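Local coordinates for protein Bug27 (Bordetella pertussis, PDB 2QPQ), which probably binds a small solute in the periplasm, as a Venus flytrap solute-binding protein of the Bug family, at residues A[62-73]-A[228-239]; A[92-100]-A[243-254]. One frame throughout, in Å; residues are numbered along the deposited sequence.

How the contacts relate
Contacts 1 and 2 show how a periplasmic-binding-protein domain is built from chain segments far apart in sequence. Along the chain their segments alternate: 62-73, 92-100, 228-239, 243-254. Strand 227-235 of contact 1 has strand 67-72 and strand 93-109 as antiparallel partners in one sheet, and it is followed by helix 240-254, which covers the first part of strand 93-109 in contact 2. The centres of the contacts lie about 8 Å apart and the two touch directly: Val234 N is 2.8 Å from Ala94 O, and His230 O is 2.9 Å from Val99 N. Segment 228-254 thus packs against strands from much earlier in the sequence, and strand 93-109 runs on towards the rest of the sheet.

Contact 1. Residues A[62-73]-A[228-239]; sequences APDGYSLLMVNS and QWHGLLVPGATP
Over one face of the Trp229 indole lies Ser73, its CA 3.6 Å from the centroid of the six-membered ring and almost on the ring normal, a CH-pi contact. Ser73 OG sits over the same ring system nearer its rim, and Val71 CG2 meets the edge at CZ3. The indole is put there by a chi1 of 40°, with CG between the backbone N and the carbonyl carbon; NE1 bonds to Asp285. Ser73 OG also accepts from Trp229 N at 3.1 Å, which ties this end of the pair together. Near it Asn72 CB comes to 3.8 Å from His230 CD2, and Gln228 OE1 takes a bond from Gln142 NE2.

Farther along, Leu69 pairs with Leu233 and Val71 with Gly231, each through two backbone bonds; Val71 N to Gly231 O is the straightest, 2.7 Å long with 177° at the hydrogen. Met70, bent at chi2, brings SD within 3.5 Å of Leu232 CD2, whereas Val71 CG2 packs on Leu233 CG on the other face of the sheet. This is an antiparallel strand pair in the mixed sheet of a Venus flytrap lobe, with strand 67-72 also joined to the parallel strand 10-14.

Contact 2. Residues A[92-100]-A[243-254]; sequences DFAAVINVA and RQKLYDGIAKVM
Ala95 O is gripped by two nitrogens of Arg243, NE and NH2, each 2.8 Å away. The bonds join a helix to the sheet strand it lies on in the alpha/beta Venus flytrap fold: helix 243-254 runs nearly parallel to strand 93-100, their axes 7.4 Å apart at the closest and 11° from parallel. The guanidinium comes side-on with the oxygen at its edge and close to its plane; NH2 uses a lone pair in the carbonyl plane, while NE is tilted 29° from that plane. A bend at chi3 (65°) turns the end of the arginine towards the strand, and Ala94 CB lies over one face of the guanidinium, 3.6 Å from NE. Two bonds to one acceptor limit rotation of the flat group.

The strand carries a classic beta bulge, Val96 and Ile97 both facing Leu232 of the neighbouring strand. Both bulge residues meet the helix. Val96 CG1, anti to the backbone N, packs against the helix backbone at Tyr247 N and Arg243 O and against Leu246 CB, whereas Val96 O lies at the edge of the Tyr247 ring. Ile97 divides its branches: CD1 reaches Tyr247 CE1 at 3.5 Å, its side chain crossing that of the tyrosine at about a right angle, and CG2 meets Ile250 CG2. The phenol oxygen of Tyr247 bonds to Ser272 O. Ile250 also touches Leu232, so it packs against two strands of the sheet. At the far end of the helix segment Met254, bent at chi2 and chi3, sets its SD 3.7 Å from Val99 CB.

Contact 1. Residues A[62-73]-A[228-239]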
# COMPACT_ATOMS: atom_id res chain seq x y z
N ALA A 62 21.12 3.55 14.47
CA ALA A 62 21.06 3.14 15.86
C ALA A 62 19.62 2.75 16.21
O ALA A 62 18.67 3.35 15.70
CB ALA A 62 21.54 4.28 16.79
N PRO A 63 19.46 1.73 17.05
CA PRO A 63 18.12 1.30 17.50
C PRO A 63 17.61 2.11 18.69
O PRO A 63 17.30 1.55 19.77
CB PRO A 63 18.35 -0.15 17.88
CG PRO A 63 19.81 -0.11 18.47
CD PRO A 63 20.55 0.90 17.64
N ASP A 64 17.55 3.43 18.53
CA ASP A 64 17.31 4.35 19.66
C ASP A 64 15.99 5.10 19.52
O ASP A 64 15.58 5.89 20.40
CB ASP A 64 18.47 5.32 19.84
CG ASP A 64 18.82 6.07 18.56
OD1 ASP A 64 18.09 6.01 17.54
OD2 ASP A 64 19.85 6.76 18.58
N GLY A 65 15.29 4.81 18.43
CA GLY A 65 14.03 5.49 18.20
C GLY A 65 14.07 6.79 17.40
O GLY A 65 13.02 7.36 17.11
N TYR A 66 15.25 7.24 17.01
CA TYR A 66 15.38 8.52 16.32
C TYR A 66 15.35 8.38 14.80
O TYR A 66 15.35 9.37 14.08
CB TYR A 66 16.65 9.25 16.77
CG TYR A 66 16.51 9.75 18.17
CD1 TYR A 66 15.78 10.90 18.43
CD2 TYR A 66 17.08 9.06 19.24
CE1 TYR A 66 15.61 11.36 19.74
CE2 TYR A 66 16.95 9.51 20.52
CZ TYR A 66 16.20 10.65 20.78
OH TYR A 66 16.07 11.09 22.08
N SER A 67 15.37 7.14 14.33
CA SER A 67 15.37 6.84 12.90
C SER A 67 14.22 5.88 12.65
O SER A 67 14.18 4.76 13.20
CB SER A 67 16.68 6.19 12.44
OG SER A 67 17.79 7.05 12.72
N LEU A 68 13.30 6.30 11.80
CA LEU A 68 12.12 5.50 11.51
C LEU A 68 11.96 5.37 10.00
O LEU A 68 12.47 6.19 9.24
CB LEU A 68 10.86 6.15 12.10
CG LEU A 68 10.75 6.29 13.62
CD1 LEU A 68 11.33 7.64 13.99
CD2 LEU A 68 9.25 6.26 14.00
N LEU A 69 11.28 4.31 9.58
CA LEU A 69 11.04 4.04 8.18
C LEU A 69 9.55 4.05 7.95
O LEU A 69 8.83 3.29 8.59
CB LEU A 69 11.62 2.67 7.80
CG LEU A 69 11.56 2.42 6.28
CD1 LEU A 69 12.60 3.31 5.52
CD2 LEU A 69 11.80 0.91 6.03
N MET A 70 9.07 4.96 7.10
CA MET A 70 7.65 4.95 6.74
C MET A 70 7.44 3.98 5.57
O MET A 70 8.03 4.17 4.52
CB MET A 70 7.15 6.35 6.33
CG MET A 70 5.62 6.28 6.07
SD MET A 70 4.70 6.58 7.63
CE MET A 70 3.08 6.03 7.18
N VAL A 71 6.62 2.97 5.79
CA VAL A 71 6.42 1.86 4.83
C VAL A 71 4.97 1.71 4.42
O VAL A 71 4.03 2.10 5.13
CB VAL A 71 6.96 0.47 5.40
CG1 VAL A 71 8.48 0.52 5.62
CG2 VAL A 71 6.24 0.04 6.78
N ASN A 72 4.78 1.07 3.28
CA ASN A 72 3.51 0.46 3.00
C ASN A 72 3.73 -1.02 2.66
O ASN A 72 4.86 -1.51 2.75
CB ASN A 72 2.76 1.22 1.89
CG ASN A 72 3.54 1.26 0.59
OD1 ASN A 72 3.96 2.33 0.14
ND2 ASN A 72 3.71 0.13 -0.03
N SER A 73 2.66 -1.72 2.31
CA SER A 73 2.72 -3.15 1.95
C SER A 73 3.83 -3.54 0.97
O SER A 73 4.35 -4.65 1.06
CB SER A 73 1.36 -3.61 1.44
OG SER A 73 0.46 -3.61 2.51
N GLN A 228 -3.71 -2.63 1.53
CA GLN A 228 -2.40 -2.04 1.76
C GLN A 228 -2.35 -1.29 3.09
O GLN A 228 -3.13 -0.39 3.32
CB GLN A 228 -2.04 -1.10 0.63
CG GLN A 228 -0.72 -0.33 0.74
CD GLN A 228 -0.42 0.36 -0.57
OE1 GLN A 228 -0.45 -0.28 -1.61
NE2 GLN A 228 -0.19 1.66 -0.55
N TRP A 229 -1.41 -1.65 3.93
CA TRP A 229 -1.14 -0.96 5.20
C TRP A 229 -0.03 0.04 5.01
O TRP A 229 0.71 0.01 4.00
CB TRP A 229 -0.78 -1.97 6.32
CG TRP A 229 0.11 -3.16 5.96
CD1 TRP A 229 -0.30 -4.46 5.80
CD2 TRP A 229 1.55 -3.18 5.81
NE1 TRP A 229 0.79 -5.26 5.53
CE2 TRP A 229 1.92 -4.51 5.53
CE3 TRP A 229 2.56 -2.20 5.85
CZ2 TRP A 229 3.28 -4.92 5.31
CZ3 TRP A 229 3.93 -2.60 5.62
CH2 TRP A 229 4.25 -3.96 5.34
N HIS A 230 0.08 0.92 6.00
CA HIS A 230 0.98 2.07 5.97
C HIS A 230 1.39 2.26 7.41
O HIS A 230 0.54 2.45 8.28
CB HIS A 230 0.28 3.35 5.51
CG HIS A 230 -0.36 3.25 4.16
ND1 HIS A 230 -1.60 2.67 3.98
CD2 HIS A 230 0.05 3.66 2.93
CE1 HIS A 230 -1.90 2.69 2.69
NE2 HIS A 230 -0.93 3.30 2.04
N GLY A 231 2.69 2.21 7.68
CA GLY A 231 3.11 2.35 9.04
C GLY A 231 4.55 2.68 9.14
O GLY A 231 5.20 3.00 8.12
N LEU A 232 5.04 2.62 10.40
CA LEU A 232 6.37 3.01 10.73
C LEU A 232 7.07 1.82 11.37
O LEU A 232 6.49 1.11 12.24
CB LEU A 232 6.33 4.22 11.72
CG LEU A 232 5.93 5.54 10.98
CD1 LEU A 232 5.40 6.61 11.92
CD2 LEU A 232 7.10 6.11 10.18
N LEU A 233 8.31 1.62 10.91
CA LEU A 233 9.25 0.63 11.49
C LEU A 233 10.46 1.35 12.05
O LEU A 233 10.71 2.53 11.70
CB LEU A 233 9.72 -0.38 10.43
CG LEU A 233 8.71 -0.97 9.44
CD1 LEU A 233 9.36 -1.93 8.42
CD2 LEU A 233 7.57 -1.70 10.21
N VAL A 234 11.25 0.64 12.87
CA VAL A 234 12.51 1.16 13.44
C VAL A 234 13.54 0.05 13.25
O VAL A 234 13.18 -1.06 12.83
CB VAL A 234 12.38 1.52 14.94
CG1 VAL A 234 11.66 2.96 15.09
CG2 VAL A 234 11.66 0.37 15.74
N PRO A 235 14.82 0.34 13.52
CA PRO A 235 15.78 -0.74 13.44
C PRO A 235 15.35 -1.92 14.35
O PRO A 235 14.83 -1.69 15.46
CB PRO A 235 17.08 -0.09 13.89
CG PRO A 235 16.89 1.43 13.52
CD PRO A 235 15.44 1.63 13.89
N GLY A 236 15.60 -3.14 13.87
CA GLY A 236 15.26 -4.39 14.53
C GLY A 236 15.60 -4.51 16.00
O GLY A 236 14.83 -5.11 16.74
N ALA A 237 16.71 -3.92 16.45
CA ALA A 237 17.12 -4.04 17.87
C ALA A 237 16.48 -2.99 18.80
O ALA A 237 16.78 -2.95 20.00
CB ALA A 237 18.66 -3.95 17.99
N THR A 238 15.61 -2.14 18.28
CA THR A 238 15.04 -1.05 19.09
C THR A 238 14.22 -1.66 20.20
O THR A 238 13.31 -2.41 19.94
CB THR A 238 14.11 -0.13 18.25
OG1 THR A 238 14.84 0.32 17.09
CG2 THR A 238 13.72 1.08 19.08
N PRO A 239 14.55 -1.35 21.46
CA PRO A 239 13.80 -1.99 22.57
C PRO A 239 12.29 -1.71 22.48
O PRO A 239 11.85 -0.68 21.95
CB PRO A 239 14.37 -1.33 23.81
CG PRO A 239 15.79 -0.92 23.37
CD PRO A 239 15.61 -0.44 21.95

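Contact 2. Residues A[92-100]-A[243-254]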
# COMPACT_ATOMS: atom_id res chain seq x y z
N ASP A 92 15.89 -7.17 10.59
CA ASP A 92 16.56 -5.87 10.64
C ASP A 92 15.63 -4.67 10.93
O ASP A 92 16.07 -3.53 10.92
CB ASP A 92 17.38 -5.61 9.37
CG ASP A 92 18.59 -6.52 9.26
OD1 ASP A 92 18.99 -7.14 10.28
OD2 ASP A 92 19.13 -6.62 8.14
N PHE A 93 14.36 -4.96 11.12
CA PHE A 93 13.32 -3.98 11.37
C PHE A 93 12.36 -4.49 12.44
O PHE A 93 12.13 -5.71 12.53
CB PHE A 93 12.54 -3.67 10.08
CG PHE A 93 13.42 -3.21 8.94
CD1 PHE A 93 13.76 -1.86 8.81
CD2 PHE A 93 13.94 -4.12 8.04
CE1 PHE A 93 14.62 -1.45 7.77
CE2 PHE A 93 14.78 -3.69 7.00
CZ PHE A 93 15.11 -2.37 6.89
N ALA A 94 11.80 -3.55 13.20
CA ALA A 94 10.80 -3.84 14.22
C ALA A 94 9.67 -2.83 14.03
O ALA A 94 9.89 -1.62 13.84
CB ALA A 94 11.40 -3.67 15.61
N ALA A 95 8.46 -3.34 14.10
CA ALA A 95 7.29 -2.52 13.82
C ALA A 95 6.93 -1.63 14.99
O ALA A 95 7.11 -2.00 16.16
CB ALA A 95 6.10 -3.44 13.50
N VAL A 96 6.42 -0.44 14.68
CA VAL A 96 5.95 0.50 15.71
C VAL A 96 4.44 0.65 15.64
O VAL A 96 3.72 0.39 16.64
CB VAL A 96 6.60 1.88 15.52
CG1 VAL A 96 5.99 2.88 16.53
CG2 VAL A 96 8.13 1.72 15.73
N ILE A 97 3.95 1.02 14.47
CA ILE A 97 2.51 1.27 14.34
C ILE A 97 2.08 1.19 12.90
O ILE A 97 2.78 1.68 12.02
CB ILE A 97 2.10 2.68 14.95
CG1 ILE A 97 0.58 2.90 14.91
CG2 ILE A 97 2.86 3.86 14.26
CD1 ILE A 97 0.12 4.14 15.77
N ASN A 98 0.92 0.57 12.67
CA ASN A 98 0.20 0.68 11.41
C ASN A 98 -0.92 1.69 11.57
O ASN A 98 -1.80 1.48 12.42
CB ASN A 98 -0.40 -0.67 11.02
CG ASN A 98 -1.26 -0.58 9.79
OD1 ASN A 98 -0.92 0.14 8.85
ND2 ASN A 98 -2.39 -1.31 9.79
N VAL A 99 -0.88 2.75 10.76
CA VAL A 99 -1.79 3.91 10.92
C VAL A 99 -3.00 3.97 9.94
O VAL A 99 -3.97 4.70 10.18
CB VAL A 99 -1.01 5.24 10.89
CG1 VAL A 99 0.09 5.28 11.95
CG2 VAL A 99 -0.38 5.49 9.50
N ALA A 100 -2.96 3.22 8.85
CA ALA A 100 -4.00 3.29 7.83
C ALA A 100 -3.93 2.15 6.85
O ALA A 100 -2.83 1.72 6.42
CB ALA A 100 -3.90 4.59 7.05
N ARG A 243 9.83 1.44 21.14
CA ARG A 243 8.73 1.21 20.18
C ARG A 243 7.37 1.66 20.75
O ARG A 243 6.54 2.25 20.04
CB ARG A 243 8.69 -0.27 19.80
CG ARG A 243 9.93 -0.69 18.98
CD ARG A 243 10.05 -2.19 18.88
NE ARG A 243 8.95 -2.77 18.12
CZ ARG A 243 8.69 -4.07 18.06
NH1 ARG A 243 9.42 -4.96 18.75
NH2 ARG A 243 7.67 -4.49 17.35
N GLN A 244 7.17 1.39 22.04
CA GLN A 244 5.90 1.77 22.73
C GLN A 244 5.80 3.26 22.94
O GLN A 244 4.74 3.85 22.76
CB GLN A 244 5.75 0.99 24.04
CG GLN A 244 5.30 -0.41 23.72
CD GLN A 244 5.28 -1.35 24.90
OE1 GLN A 244 5.82 -1.06 25.99
NE2 GLN A 244 4.67 -2.50 24.69
N LYS A 245 6.92 3.90 23.24
CA LYS A 245 6.96 5.36 23.36
C LYS A 245 6.61 6.06 22.04
O LYS A 245 5.79 6.99 22.00
CB LYS A 245 8.32 5.81 23.90
CG LYS A 245 8.38 5.55 25.40
CD LYS A 245 9.72 5.90 26.08
CE LYS A 245 10.85 4.91 25.71
NZ LYS A 245 12.13 5.66 25.57
N LEU A 246 7.21 5.57 20.96
CA LEU A 246 6.86 6.03 19.62
C LEU A 246 5.41 5.73 19.25
O LEU A 246 4.70 6.64 18.78
CB LEU A 246 7.81 5.42 18.60
CG LEU A 246 9.23 6.04 18.58
CD1 LEU A 246 10.09 5.13 17.74
CD2 LEU A 246 9.23 7.46 17.99
N TYR A 247 4.98 4.48 19.46
CA TYR A 247 3.62 4.07 19.27
C TYR A 247 2.66 5.03 19.97
O TYR A 247 1.73 5.49 19.34
CB TYR A 247 3.33 2.59 19.69
CG TYR A 247 1.82 2.33 19.56
CD1 TYR A 247 1.27 1.85 18.35
CD2 TYR A 247 0.95 2.62 20.60
CE1 TYR A 247 -0.11 1.67 18.21
CE2 TYR A 247 -0.41 2.47 20.46
CZ TYR A 247 -0.93 2.00 19.27
OH TYR A 247 -2.28 1.86 19.13
N ASP A 248 2.92 5.34 21.25
CA ASP A 248 1.97 6.12 22.07
C ASP A 248 1.79 7.52 21.42
O ASP A 248 0.67 8.00 21.20
CB ASP A 248 2.46 6.19 23.55
CG ASP A 248 2.25 4.89 24.31
OD1 ASP A 248 1.57 3.97 23.77
OD2 ASP A 248 2.76 4.76 25.47
N GLY A 249 2.91 8.12 21.04
CA GLY A 249 2.93 9.45 20.46
C GLY A 249 2.20 9.50 19.13
O GLY A 249 1.36 10.39 18.89
N ILE A 250 2.50 8.53 18.27
CA ILE A 250 1.89 8.49 16.94
C ILE A 250 0.40 8.16 17.02
O ILE A 250 -0.38 8.73 16.28
CB ILE A 250 2.64 7.52 15.98
CG1 ILE A 250 4.12 7.98 15.80
CG2 ILE A 250 1.98 7.48 14.63
CD1 ILE A 250 5.10 6.92 15.39
N ALA A 251 0.02 7.28 17.93
CA ALA A 251 -1.39 6.90 18.10
C ALA A 251 -2.19 8.12 18.56
O ALA A 251 -3.33 8.31 18.12
CB ALA A 251 -1.53 5.75 19.09
N LYS A 252 -1.59 8.96 19.40
CA LYS A 252 -2.21 10.21 19.81
C LYS A 252 -2.48 11.17 18.63
O LYS A 252 -3.55 11.76 18.55
CB LYS A 252 -1.39 10.91 20.92
CG LYS A 252 -1.78 10.40 22.31
CD LYS A 252 -0.69 10.62 23.36
CE LYS A 252 -1.01 9.90 24.69
NZ LYS A 252 0.20 9.74 25.60
N VAL A 253 -1.52 11.28 17.72
CA VAL A 253 -1.73 11.99 16.45
C VAL A 253 -2.88 11.40 15.64
O VAL A 253 -3.74 12.14 15.17
CB VAL A 253 -0.45 12.03 15.56
CG1 VAL A 253 -0.78 12.66 14.20
CG2 VAL A 253 0.63 12.82 16.23
N MET A 254 -2.89 10.08 15.47
CA MET A 254 -3.91 9.44 14.66
C MET A 254 -5.32 9.62 15.26
O MET A 254 -6.32 9.70 14.52
CB MET A 254 -3.58 7.97 14.39
CG MET A 254 -2.26 7.78 13.63
SD MET A 254 -2.29 8.57 12.01
CE MET A 254 -1.23 9.94 12.18